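Local atomic coordinates of aspartokinase (Synechocystis, PDB entry 3L76), a protein that probably catalyses the ATP-dependent phosphorylation of L-aspartate to 4-phospho-L-aspartate, and binds lysine and threonine in pockets of its regulatory ACT domains. Residues V278-G283 with S305-N310; V522-I527 with N557-A562; A332-L337 with A347-E352; D313-V318 with I477-C482; A494-E499 with S569-Q574. One frame throughout, in Å; residues are numbered along the deposited sequence. Where two conformers were deposited one is given.

Contact 1 of 5, residues V278-G283 with S305-N310; sequences VPDRPG and SIHDGN. With THR (threonine), chain C; SO4 (sulfate ion), chain G.
Asp280 meets the carbonyl of Asn310 with both its backbone and its side chain. Its N donates to Asn310 O over 3.1 Å, with an N-H...O angle of 157° and the donor tilted from the carbonyl plane. Its CB lies against the same oxygen, 3.4 Å from Asn310 O. This is the close part of the contact. The carboxylate extends from it with CG anti to the backbone N (chi1 -179°), which carries the acid past Asn310 toward His307 and a bound threonine. OD1 accepts from the ligand amino group, with Asp280 OD1 2.9 Å from THR N. In ACT-domain terms, 278-283 carries the first strand into the loop before the first helix, and 305-310 belongs to the turn before strand 311-318. Asp280 is the centre of an inverse gamma turn in that first loop, and Asn557, from the fourth ACT range, adds a weak bond to OD1. The other branch faces a looser, wetter side. Asp280 OD2 passes 3.6 Å from His307 CB and accepts a hydrogen bond from a water at 3.0 Å, which also donates to Gly309 O. The imidazole is turned away from the acid, and His307 ND1 donates to Gly309 O at 2.8 Å. Beyond the turn, Asn310 N holds O3 of a sulfate, probably from the crystallisation liquor, at 3.2 Å.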
# COMPACT_ATOMS: atom_id res chain seq x y z
N VAL A 278 -16.27 58.55 16.15
CA VAL A 278 -15.52 58.73 17.38
C VAL A 278 -14.04 58.87 16.96
O VAL A 278 -13.67 58.50 15.85
CB VAL A 278 -15.78 57.52 18.32
CG1 VAL A 278 -14.75 56.43 18.10
CG2 VAL A 278 -15.79 57.94 19.76
N PRO A 279 -13.19 59.45 17.83
CA PRO A 279 -11.78 59.62 17.45
C PRO A 279 -11.04 58.29 17.31
O PRO A 279 -11.21 57.38 18.13
CB PRO A 279 -11.19 60.43 18.62
CG PRO A 279 -12.36 61.09 19.28
CD PRO A 279 -13.51 60.13 19.10
N ASP A 280 -10.21 58.17 16.28
CA ASP A 280 -9.45 56.94 16.06
C ASP A 280 -8.10 56.96 16.75
O ASP A 280 -7.07 57.14 16.11
CB ASP A 280 -9.26 56.67 14.56
CG ASP A 280 -8.49 55.38 14.30
OD1 ASP A 280 -8.46 54.49 15.18
OD2 ASP A 280 -7.91 55.26 13.20
N ARG A 281 -8.11 56.76 18.06
CA ARG A 281 -6.89 56.76 18.84
C ARG A 281 -7.03 55.76 19.99
O ARG A 281 -8.13 55.41 20.37
CB ARG A 281 -6.63 58.16 19.40
CG ARG A 281 -7.75 58.69 20.28
CD ARG A 281 -7.35 59.95 21.03
NE ARG A 281 -8.45 60.44 21.86
CZ ARG A 281 -9.14 61.55 21.63
NH1 ARG A 281 -8.84 62.33 20.61
NH2 ARG A 281 -10.14 61.87 22.45
N PRO A 282 -5.90 55.32 20.56
CA PRO A 282 -5.95 54.42 21.71
C PRO A 282 -6.80 54.97 22.85
O PRO A 282 -6.76 56.17 23.13
CB PRO A 282 -4.48 54.32 22.14
CG PRO A 282 -3.72 54.60 20.91
CD PRO A 282 -4.51 55.63 20.17
N GLY A 283 -7.57 54.10 23.49
CA GLY A 283 -8.34 54.47 24.67
C GLY A 283 -9.83 54.63 24.45
O GLY A 283 -10.61 54.52 25.39
N SER A 305 -15.20 48.20 11.73
CA SER A 305 -14.50 48.05 10.45
C SER A 305 -13.38 49.08 10.33
O SER A 305 -12.89 49.61 11.33
CB SER A 305 -15.49 48.13 9.29
OG SER A 305 -14.84 48.00 8.03
N ILE A 306 -12.96 49.33 9.10
CA ILE A 306 -11.83 50.22 8.83
C ILE A 306 -12.16 51.69 9.15
O ILE A 306 -13.31 52.13 9.03
CB ILE A 306 -11.34 50.06 7.38
CG1 ILE A 306 -10.01 50.78 7.19
CG2 ILE A 306 -12.38 50.57 6.39
CD1 ILE A 306 -9.42 50.63 5.84
N HIS A 307 -11.14 52.44 9.56
CA HIS A 307 -11.29 53.87 9.88
C HIS A 307 -11.83 54.66 8.69
O HIS A 307 -11.70 54.25 7.53
CB HIS A 307 -9.95 54.46 10.29
CG HIS A 307 -8.98 54.56 9.16
ND1 HIS A 307 -8.81 55.71 8.43
CD2 HIS A 307 -8.17 53.64 8.61
CE1 HIS A 307 -7.91 55.50 7.48
NE2 HIS A 307 -7.51 54.24 7.56
N ASP A 308 -12.47 55.77 8.99
CA ASP A 308 -12.89 56.72 7.98
C ASP A 308 -12.24 58.06 8.36
O ASP A 308 -12.62 58.69 9.35
CB ASP A 308 -14.41 56.83 7.93
CG ASP A 308 -14.90 57.88 6.94
OD1 ASP A 308 -14.07 58.66 6.41
OD2 ASP A 308 -16.12 57.94 6.69
N GLY A 309 -11.24 58.47 7.57
CA GLY A 309 -10.39 59.60 7.91
C GLY A 309 -9.72 59.37 9.25
O GLY A 309 -9.14 58.31 9.50
N ASN A 310 -9.80 60.36 10.13
CA ASN A 310 -9.15 60.24 11.43
C ASN A 310 -10.08 59.73 12.53
O ASN A 310 -9.86 59.94 13.72
CB ASN A 310 -8.52 61.57 11.82
CG ASN A 310 -7.63 62.12 10.72
OD1 ASN A 310 -6.60 61.52 10.42
ND2 ASN A 310 -8.04 63.24 10.10
N THR C . -8.87 53.16 17.74
CA THR C . -9.76 53.26 18.90
C THR C . -9.18 52.58 20.13
O THR C . -8.10 51.97 20.06
CB THR C . -11.17 52.71 18.60
OG1 THR C . -11.09 51.31 18.28
CG2 THR C . -11.78 53.45 17.42
OXT THR C . -9.77 52.66 21.22
S SO4 G . -13.09 62.84 10.39
O1 SO4 G . -13.37 61.85 9.40
O2 SO4 G . -13.41 62.53 11.77
O3 SO4 G . -11.65 63.01 10.33
O4 SO4 G . -13.91 63.96 10.09
O HOH W 1 -7.52 57.43 11.23

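Contact 2 of 5, residues V522-I527 with N557-A562; sequences VVNKAI and NIEMIA. With THR (threonine), chain C.
Glu559 points its carboxylate at the side-chain amide of Asn524, and the two flat groups approach from opposite directions. Their planes are only 13° apart. Glu559 OE1 is 3.6 Å from Asn524 ND2, which is too far to count as a hydrogen bond. The same oxygen lies 4.2 Å from Ile527 CG2, so one apolar branch borders the acid. Glu559 is extended beyond CG, and that length lets it span the space between the two segments. A water completes the link. It accepts from Asn524 ND2 at 3.3 Å, donates to Ala526 O at 3.0 Å, and makes a weak bond to Glu559 OE2. The other end of the amide is used within its own segment. Asn524 OD1 accepts from Ala526 N at 3.1 Å, which makes an Asx turn, with the donor 44° above the carbonyl plane. This bond fixes the rotation of the amide and presents ND2 to the acid. With a leucine here, Ala526 N would probably lose its acceptor, and the water and Glu559 their amide neighbour. On the far side of Glu559 the chain serves a ligand. Asn557 OD1 takes a bond from the amino group of threonine (THR N) at 2.6 Å. Ile558 N gives one to the ligand carboxylate, THR O, at 3.0 Å. Glu559 and Met560 together face Val571, a classic beta bulge, and it directly follows the part of the threonine pocket contributed by the fourth ACT range.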
# COMPACT_ATOMS: atom_id res chain seq x y z
N VAL A 522 -7.93 49.48 -0.96
CA VAL A 522 -6.72 49.85 -0.26
C VAL A 522 -6.22 48.68 0.58
O VAL A 522 -6.96 48.10 1.36
CB VAL A 522 -6.93 51.10 0.62
CG1 VAL A 522 -8.29 51.07 1.32
CG2 VAL A 522 -5.80 51.23 1.64
N VAL A 523 -4.96 48.32 0.39
CA VAL A 523 -4.37 47.25 1.18
C VAL A 523 -3.36 47.77 2.19
O VAL A 523 -2.64 48.73 1.93
CB VAL A 523 -3.77 46.13 0.29
CG1 VAL A 523 -3.84 46.51 -1.16
CG2 VAL A 523 -2.37 45.79 0.72
N ASN A 524 -3.34 47.15 3.36
CA ASN A 524 -2.42 47.47 4.43
C ASN A 524 -1.84 46.16 4.96
O ASN A 524 -2.54 45.40 5.63
CB ASN A 524 -3.13 48.23 5.54
CG ASN A 524 -2.26 48.45 6.77
OD1 ASN A 524 -1.06 48.24 6.74
ND2 ASN A 524 -2.88 48.86 7.87
N LYS A 525 -0.58 45.91 4.65
CA LYS A 525 0.07 44.65 4.99
C LYS A 525 0.53 44.61 6.44
O LYS A 525 0.68 43.54 6.99
CB LYS A 525 1.27 44.40 4.08
CG LYS A 525 0.94 43.81 2.73
CD LYS A 525 2.19 43.27 2.06
CE LYS A 525 1.84 42.34 0.91
NZ LYS A 525 3.04 41.66 0.35
N ALA A 526 0.74 45.77 7.04
CA ALA A 526 1.35 45.84 8.36
C ALA A 526 0.34 45.77 9.49
O ALA A 526 0.20 46.72 10.27
CB ALA A 526 2.21 47.09 8.49
N ILE A 527 -0.34 44.64 9.59
CA ILE A 527 -1.32 44.41 10.65
C ILE A 527 -1.07 43.09 11.36
O ILE A 527 -0.53 42.15 10.78
CB ILE A 527 -2.75 44.38 10.09
CG1 ILE A 527 -2.89 43.18 9.14
CG2 ILE A 527 -3.10 45.70 9.41
CD1 ILE A 527 -4.30 42.66 9.01
N ASN A 557 -3.17 51.09 19.36
CA ASN A 557 -4.40 51.49 18.71
C ASN A 557 -5.14 50.29 18.12
O ASN A 557 -4.52 49.39 17.55
CB ASN A 557 -4.13 52.53 17.63
CG ASN A 557 -5.41 53.08 17.02
OD1 ASN A 557 -6.29 53.55 17.74
ND2 ASN A 557 -5.52 53.00 15.70
N ILE A 558 -6.46 50.30 18.25
CA ILE A 558 -7.26 49.20 17.73
C ILE A 558 -7.85 49.59 16.38
O ILE A 558 -8.71 50.47 16.31
CB ILE A 558 -8.37 48.81 18.71
CG1 ILE A 558 -7.77 48.45 20.07
CG2 ILE A 558 -9.19 47.65 18.14
CD1 ILE A 558 -8.81 48.22 21.14
N GLU A 559 -7.39 48.94 15.32
CA GLU A 559 -7.80 49.30 13.97
C GLU A 559 -9.16 48.73 13.60
O GLU A 559 -9.99 49.40 13.01
CB GLU A 559 -6.75 48.86 12.94
CG GLU A 559 -5.33 49.34 13.23
CD GLU A 559 -4.40 49.18 12.03
OE1 GLU A 559 -4.90 49.16 10.89
OE2 GLU A 559 -3.17 49.07 12.23
N MET A 560 -9.38 47.47 13.95
CA MET A 560 -10.65 46.81 13.67
C MET A 560 -10.99 45.87 14.81
O MET A 560 -10.11 45.39 15.50
CB MET A 560 -10.58 46.06 12.34
CG MET A 560 -10.22 46.91 11.14
SD MET A 560 -10.72 46.22 9.54
CE MET A 560 -9.70 44.76 9.46
N ILE A 561 -12.28 45.62 15.01
CA ILE A 561 -12.73 44.65 15.99
C ILE A 561 -13.78 43.75 15.35
O ILE A 561 -14.61 44.23 14.58
CB ILE A 561 -13.38 45.31 17.22
CG1 ILE A 561 -12.46 46.36 17.84
CG2 ILE A 561 -13.79 44.27 18.24
CD1 ILE A 561 -13.18 47.30 18.77
N ALA A 562 -13.71 42.46 15.66
CA ALA A 562 -14.69 41.48 15.19
C ALA A 562 -14.94 40.39 16.23
O ALA A 562 -14.06 40.01 16.99
CB ALA A 562 -14.29 40.87 13.85
N THR C . -8.87 53.16 17.74
CA THR C . -9.76 53.26 18.90
C THR C . -9.18 52.58 20.13
O THR C . -8.10 51.97 20.06
CB THR C . -11.17 52.71 18.60
OG1 THR C . -11.09 51.31 18.28
CG2 THR C . -11.78 53.45 17.42
OXT THR C . -9.77 52.66 21.22
O HOH W 2 -0.57 49.60 10.05

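Contact 3 of 5, residues A332-L337 with A347-E352; sequences AIAPAL and AEIIVE
Ala334 and Ala347 are the nearest points of the two backbones, with Ala334 CA 5.6 Å from Ala347 CA. They join the C-terminal part of the second helix of an ACT domain, or the helical turn that follows it, to the start of strand 348-361, so the contact packs helix against sheet. Around Ala334 the chain keeps helical backbone angles. On the other side, Ala347 has a positive phi of 45° and forms a G1 beta bulge with Glu348, both facing Leu276 in strand 271-279. No hydrogen bond joins the two segments, and the contact is apolar. The methyl of Ala334 takes part in two of the three side-chain contacts. The CB of Ala334 lies 3.6 Å from the carbonyl oxygen Ala347 O and 4.2 Å from Ala347 CB. It also meets the end of Ile349, though CD1 there belongs to one of two deposited conformers, and its position is doubtful. Ile349 also packs on Leu275 and on Thr330 and Ser331 of helix 323-333. Leu337 closes the other end, where it also packs on Val278 and Val284. The carbonyl of Ala347 accepts a hydrogen bond from Arg338 NH2. The last touch is methylene on methyl, Leu337 CB at 4.4 Å from Ala347 CB.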
# COMPACT_ATOMS: atom_id res chain seq x y z
N ALA A 332 -24.24 58.97 27.34
CA ALA A 332 -23.62 59.74 28.42
C ALA A 332 -22.09 59.73 28.38
O ALA A 332 -21.44 60.70 28.76
CB ALA A 332 -24.14 59.27 29.77
N ILE A 333 -21.51 58.63 27.94
CA ILE A 333 -20.07 58.55 27.76
C ILE A 333 -19.61 59.40 26.57
O ILE A 333 -18.57 60.05 26.62
CB ILE A 333 -19.62 57.11 27.49
CG1 ILE A 333 -20.28 56.15 28.48
CG2 ILE A 333 -18.11 57.02 27.54
CD1 ILE A 333 -20.12 54.70 28.09
N ALA A 334 -20.41 59.39 25.51
CA ALA A 334 -20.05 60.04 24.25
C ALA A 334 -19.40 61.43 24.36
O ALA A 334 -18.33 61.65 23.80
CB ALA A 334 -21.27 60.07 23.29
N PRO A 335 -20.06 62.38 25.04
CA PRO A 335 -19.48 63.73 25.11
C PRO A 335 -18.02 63.74 25.58
O PRO A 335 -17.23 64.57 25.14
CB PRO A 335 -20.39 64.46 26.11
CG PRO A 335 -21.69 63.76 25.98
CD PRO A 335 -21.36 62.31 25.73
N ALA A 336 -17.67 62.81 26.45
CA ALA A 336 -16.29 62.69 26.93
C ALA A 336 -15.30 62.28 25.84
O ALA A 336 -14.09 62.36 26.05
CB ALA A 336 -16.21 61.71 28.10
N LEU A 337 -15.79 61.83 24.69
CA LEU A 337 -14.90 61.45 23.58
C LEU A 337 -14.74 62.59 22.56
O LEU A 337 -14.15 62.39 21.50
CB LEU A 337 -15.43 60.20 22.87
CG LEU A 337 -15.08 58.76 23.28
CD1 LEU A 337 -14.45 58.65 24.65
CD2 LEU A 337 -16.31 57.87 23.17
N ALA A 347 -18.88 61.70 17.76
CA ALA A 347 -19.42 60.73 18.70
C ALA A 347 -20.94 60.86 18.89
O ALA A 347 -21.41 61.27 19.94
CB ALA A 347 -18.72 60.89 20.03
N GLU A 348 -21.70 60.49 17.86
CA GLU A 348 -23.15 60.58 17.84
C GLU A 348 -23.70 59.16 17.96
O GLU A 348 -23.12 58.23 17.42
CB GLU A 348 -23.61 61.26 16.54
CG GLU A 348 -25.02 60.94 16.07
CD GLU A 348 -25.22 61.24 14.59
OE1 GLU A 348 -26.37 61.13 14.12
OE2 GLU A 348 -24.22 61.58 13.91
N ILE A 349 -24.81 59.00 18.67
CA ILE A 349 -25.35 57.68 18.94
C ILE A 349 -26.57 57.36 18.08
O ILE A 349 -27.44 58.21 17.89
CB ILE A 349 -25.66 57.52 20.44
CG1 ILE A 349 -24.40 57.75 21.27
CG2 ILE A 349 -26.26 56.15 20.74
CD1 ILE A 349 -24.03 59.22 21.42
N ILE A 350 -26.61 56.14 17.54
CA ILE A 350 -27.79 55.65 16.83
C ILE A 350 -28.16 54.28 17.37
O ILE A 350 -27.36 53.64 18.06
CB ILE A 350 -27.62 55.60 15.31
CG1 ILE A 350 -26.69 54.43 14.92
CG2 ILE A 350 -27.16 56.95 14.78
CD1 ILE A 350 -26.13 54.52 13.52
N VAL A 351 -29.36 53.84 17.04
CA VAL A 351 -29.94 52.69 17.69
C VAL A 351 -30.82 52.02 16.65
O VAL A 351 -31.42 52.70 15.84
CB VAL A 351 -30.71 53.17 18.95
CG1 VAL A 351 -32.16 53.45 18.63
CG2 VAL A 351 -30.57 52.21 20.06
N GLU A 352 -30.86 50.69 16.64
CA GLU A 352 -31.65 49.98 15.63
C GLU A 352 -32.30 48.74 16.24
O GLU A 352 -31.61 47.81 16.67
CB GLU A 352 -30.76 49.61 14.44
CG GLU A 352 -31.52 49.09 13.22
CD GLU A 352 -30.60 48.51 12.18
OE1 GLU A 352 -29.37 48.46 12.42
OE2 GLU A 352 -31.11 48.10 11.13

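Contact 4 of 5, residues D313-V318 with I477-C482; sequences DIAFTV and IQSQRC. With THR (threonine), chain D.
Asp313 lies across the aliphatic part of Gln480. Its OD2 is 3.6 Å from Gln480 CB, and the carboxylate and amide planes are 80° apart. Further along strand 311-318, the methyl of Ala315 meets two polar atoms of the other segment. Ala315 CB is 3.7 Å from Gln480 NE2 and 3.8 Å from Ser479 OG. Those two atoms are hydrogen-bonded to each other. Gln480 NE2 donates to Ser479 OG at 3.1 Å, almost straight at 177° and in the amide plane. A bend at chi2 (-47°) folds Gln480 back so that its amide can reach this hydroxyl. Two waters form the next shell. Both donate to Asp313 OD2; one also accepts from Gln480 N, and the other also donates to Arg481 O. Further out, Arg277 N bonds Asp313 OD1 and Lys272 NZ bonds Gln480 OE1, so strand 271-279 positions both polar side chains. Gln478 belongs to a separate site. Its amide holds a threonine hydroxyl twice: THR OG1 donates to Gln478 OE1 at 2.7 Å, and Gln478 NE2 donates to THR OG1 at 2.9 Å. NE2 also bonds Glu387 O. With an alanine at this position the ligand hydroxyl would probably lose both partners, and Glu387 O this donor. Strands of the first and third ACT ranges meet here, and Gln478 lies in a threonine pocket shared with Asn385 and Ile386 of the second range, an effector site between paired ACT domains.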
# COMPACT_ATOMS: atom_id res chain seq x y z
N ASP A 313 -16.29 54.21 13.56
CA ASP A 313 -17.52 53.90 14.28
C ASP A 313 -17.30 52.67 15.18
O ASP A 313 -16.40 51.86 14.95
CB ASP A 313 -18.67 53.64 13.32
CG ASP A 313 -18.83 54.73 12.28
OD1 ASP A 313 -18.65 55.94 12.59
OD2 ASP A 313 -19.16 54.37 11.13
N ILE A 314 -18.10 52.55 16.22
CA ILE A 314 -18.12 51.35 17.03
C ILE A 314 -19.56 50.85 17.19
O ILE A 314 -20.44 51.60 17.63
CB ILE A 314 -17.49 51.56 18.39
CG1 ILE A 314 -16.04 52.03 18.22
CG2 ILE A 314 -17.56 50.28 19.20
CD1 ILE A 314 -15.29 52.26 19.52
N ALA A 315 -19.81 49.60 16.81
CA ALA A 315 -21.16 49.05 16.89
C ALA A 315 -21.15 47.85 17.79
O ALA A 315 -20.18 47.11 17.84
CB ALA A 315 -21.70 48.70 15.52
N PHE A 316 -22.23 47.68 18.54
CA PHE A 316 -22.41 46.49 19.36
C PHE A 316 -23.88 46.13 19.44
O PHE A 316 -24.74 46.93 19.10
CB PHE A 316 -21.78 46.66 20.74
CG PHE A 316 -22.36 47.77 21.56
CD1 PHE A 316 -23.41 47.55 22.41
CD2 PHE A 316 -21.82 49.05 21.49
CE1 PHE A 316 -23.94 48.58 23.17
CE2 PHE A 316 -22.35 50.08 22.25
CZ PHE A 316 -23.41 49.84 23.09
N THR A 317 -24.16 44.89 19.83
CA THR A 317 -25.55 44.51 20.04
C THR A 317 -25.77 44.05 21.46
O THR A 317 -24.86 43.68 22.18
CB THR A 317 -26.04 43.39 19.09
OG1 THR A 317 -25.36 42.15 19.39
CG2 THR A 317 -25.82 43.80 17.64
N VAL A 318 -27.04 44.02 21.80
CA VAL A 318 -27.46 43.84 23.16
C VAL A 318 -28.85 43.19 23.03
O VAL A 318 -29.47 43.24 21.97
CB VAL A 318 -27.47 45.27 23.77
CG1 VAL A 318 -28.84 45.75 24.22
CG2 VAL A 318 -26.24 45.57 24.65
N ILE A 477 -15.25 42.12 7.92
CA ILE A 477 -15.90 43.05 8.83
C ILE A 477 -16.63 44.14 8.06
O ILE A 477 -16.09 44.78 7.17
CB ILE A 477 -14.91 43.71 9.76
CG1 ILE A 477 -13.95 42.66 10.33
CG2 ILE A 477 -15.64 44.42 10.86
CD1 ILE A 477 -12.90 43.24 11.29
N GLN A 478 -17.89 44.33 8.41
CA GLN A 478 -18.71 45.33 7.76
C GLN A 478 -19.63 45.94 8.81
O GLN A 478 -20.30 45.22 9.56
CB GLN A 478 -19.51 44.70 6.60
CG GLN A 478 -20.50 45.65 5.95
CD GLN A 478 -21.35 44.96 4.91
OE1 GLN A 478 -20.84 44.39 3.95
NE2 GLN A 478 -22.67 45.01 5.10
N SER A 479 -19.63 47.27 8.88
CA SER A 479 -20.37 47.94 9.95
C SER A 479 -21.39 48.95 9.42
O SER A 479 -22.38 48.57 8.78
CB SER A 479 -19.40 48.59 10.94
OG SER A 479 -20.08 48.98 12.11
N GLN A 480 -21.16 50.23 9.66
CA GLN A 480 -22.18 51.23 9.34
C GLN A 480 -22.23 51.65 7.87
O GLN A 480 -21.32 51.35 7.09
CB GLN A 480 -22.02 52.46 10.24
CG GLN A 480 -22.10 52.12 11.75
CD GLN A 480 -23.28 51.22 12.04
OE1 GLN A 480 -24.43 51.66 12.05
NE2 GLN A 480 -23.01 49.94 12.27
N ARG A 481 -23.30 52.32 7.48
CA ARG A 481 -23.30 53.06 6.23
C ARG A 481 -22.27 54.20 6.26
O ARG A 481 -22.07 54.84 7.29
CB ARG A 481 -24.68 53.61 5.93
CG ARG A 481 -25.66 52.51 5.57
CD ARG A 481 -27.02 53.04 5.18
NE ARG A 481 -27.74 52.09 4.35
CZ ARG A 481 -28.95 52.30 3.85
NH1 ARG A 481 -29.59 53.44 4.09
NH2 ARG A 481 -29.53 51.38 3.09
N CYS A 482 -21.60 54.40 5.13
CA CYS A 482 -20.63 55.48 4.97
C CYS A 482 -21.30 56.86 5.12
O CYS A 482 -22.40 57.08 4.58
CB CYS A 482 -20.01 55.42 3.57
SG CYS A 482 -19.28 53.88 3.14
N THR D . -25.43 45.27 1.65
CA THR D . -24.50 44.63 0.72
C THR D . -24.97 43.21 0.42
O THR D . -25.91 42.71 1.07
CB THR D . -23.07 44.57 1.27
OG1 THR D . -23.07 43.81 2.49
CG2 THR D . -22.52 45.98 1.52
OXT THR D . -24.41 42.57 -0.48
O HOH W 3 -19.21 55.14 8.43
O HOH W 4 -18.65 51.75 10.28

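Contact 5 of 5, residues A494-E499 with S569-Q574; sequences AFMVAE and SCVVPQ
Met496 runs from its strand toward Val571, coming nearer with each atom. Met496 CB, 6.5 Å from Val571 CG2, does not touch it. CG stands beside the backbone N (chi1 -71°) and brings the chain closer, with Met496 CG 5.2 Å from Val571 CG2. The sulfur makes the first real contact: Met496 SD lies 3.8 Å from Val571 CG2. A bend at chi3 (-102°) then lays the terminal methyl against the same branch, Met496 CE to Val571 CG2 being 3.4 Å. The methionine and the valine lie alongside each other, pointing opposite ways, and the touch is purely apolar. On the valine, CG2 is the branch next to the backbone N, while CG1 takes no part across the contact. Met496 and Val571 both pack on Ile527 and Met560, so four apolar side chains gather here. Gln444, from strand 437-453, also touches Met496. At the ends of the segments the side chains of Glu499 and Gln574 come near each other. The backbones remain well apart, with Met496 CA 9.9 Å from Val571 CA. The parts 496-499 and 571-574 run in nearly the same direction, 17° apart end to end. The two strands are thus not paired, and only side chains bridge them. Strand 490-498 is in the third ACT range and strand 567-573 in the fourth, so this is apolar packing between the sheet strands of two ACT domains.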
# COMPACT_ATOMS: atom_id res chain seq x y z
N ALA A 494 -14.13 45.56 4.93
CA ALA A 494 -12.76 45.16 5.16
C ALA A 494 -12.65 43.63 5.31
O ALA A 494 -13.56 42.99 5.85
CB ALA A 494 -12.20 45.86 6.39
N PHE A 495 -11.55 43.06 4.85
CA PHE A 495 -11.34 41.63 5.00
C PHE A 495 -9.86 41.34 5.04
O PHE A 495 -9.06 42.20 4.68
CB PHE A 495 -12.02 40.84 3.87
CG PHE A 495 -11.41 41.06 2.51
CD1 PHE A 495 -11.82 42.12 1.72
CD2 PHE A 495 -10.44 40.20 2.02
CE1 PHE A 495 -11.26 42.33 0.45
CE2 PHE A 495 -9.88 40.41 0.76
CZ PHE A 495 -10.29 41.48 -0.02
N MET A 496 -9.48 40.15 5.47
CA MET A 496 -8.08 39.80 5.57
C MET A 496 -7.75 38.53 4.82
O MET A 496 -8.54 37.58 4.79
CB MET A 496 -7.63 39.70 7.02
CG MET A 496 -7.57 41.04 7.73
SD MET A 496 -7.50 40.85 9.50
CE MET A 496 -9.17 41.22 9.97
N VAL A 497 -6.58 38.53 4.18
CA VAL A 497 -6.05 37.37 3.48
C VAL A 497 -4.57 37.25 3.76
O VAL A 497 -3.94 38.20 4.24
CB VAL A 497 -6.27 37.45 1.96
CG1 VAL A 497 -7.76 37.37 1.63
CG2 VAL A 497 -5.64 38.71 1.39
N ALA A 498 -4.02 36.08 3.46
CA ALA A 498 -2.58 35.86 3.55
C ALA A 498 -1.87 36.87 2.66
O ALA A 498 -2.28 37.09 1.52
CB ALA A 498 -2.26 34.43 3.12
N GLU A 499 -0.80 37.48 3.17
CA GLU A 499 -0.01 38.45 2.40
C GLU A 499 0.36 37.95 0.99
O GLU A 499 0.45 38.73 0.06
CB GLU A 499 1.25 38.84 3.16
CG GLU A 499 0.99 39.47 4.50
CD GLU A 499 2.22 40.14 5.09
OE1 GLU A 499 3.29 40.10 4.45
OE2 GLU A 499 2.12 40.71 6.20
N SER A 569 -11.57 39.37 18.39
CA SER A 569 -10.35 39.70 17.65
C SER A 569 -10.18 41.22 17.48
O SER A 569 -11.12 41.94 17.12
CB SER A 569 -10.37 39.05 16.26
OG SER A 569 -10.33 37.65 16.34
N CYS A 570 -8.97 41.71 17.72
CA CYS A 570 -8.62 43.10 17.41
C CYS A 570 -7.53 43.12 16.36
O CYS A 570 -6.51 42.44 16.52
CB CYS A 570 -8.10 43.83 18.64
SG CYS A 570 -9.34 44.16 19.87
N VAL A 571 -7.75 43.88 15.30
CA VAL A 571 -6.67 44.14 14.35
C VAL A 571 -5.85 45.30 14.86
O VAL A 571 -6.37 46.26 15.43
CB VAL A 571 -7.18 44.43 12.94
CG1 VAL A 571 -6.00 44.71 12.01
CG2 VAL A 571 -7.96 43.27 12.43
N VAL A 572 -4.55 45.22 14.64
CA VAL A 572 -3.61 46.02 15.38
C VAL A 572 -2.37 46.21 14.50
O VAL A 572 -2.17 45.48 13.52
CB VAL A 572 -3.28 45.29 16.70
CG1 VAL A 572 -1.84 44.79 16.74
CG2 VAL A 572 -3.63 46.14 17.89
N PRO A 573 -1.56 47.22 14.80
CA PRO A 573 -0.37 47.43 13.96
C PRO A 573 0.61 46.27 14.09
O PRO A 573 0.88 45.82 15.19
CB PRO A 573 0.23 48.73 14.52
CG PRO A 573 -0.92 49.41 15.19
CD PRO A 573 -1.77 48.32 15.76
N GLN A 574 1.14 45.80 12.96
CA GLN A 574 2.02 44.64 12.95
C GLN A 574 3.20 44.73 13.92
O GLN A 574 3.54 43.76 14.58
CB GLN A 574 2.53 44.34 11.53
CG GLN A 574 3.61 43.27 11.49
CD GLN A 574 3.60 42.48 10.20
OE1 GLN A 574 3.16 41.34 10.17
NE2 GLN A 574 4.10 43.07 9.13

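Along the chain from the N terminus, the amino acid kinase region comes first and takes no part. Contact 1 closes a short loop within the first ACT range, around helix 284-294. Contact 4 then opens and closes a long loop, from the first ACT range to the third. Contact 3 is nested inside it and joins helix 323-333 to strand 348-361. Contact 5 opens after contact 4 has closed and ties the third range to the fourth. Contact 2 is nested inside contact 5. No two contacts cross. Contacts 1 and 2 share one threonine, and contacts 4 and 5 meet through paired strands 475-479 and 490-498.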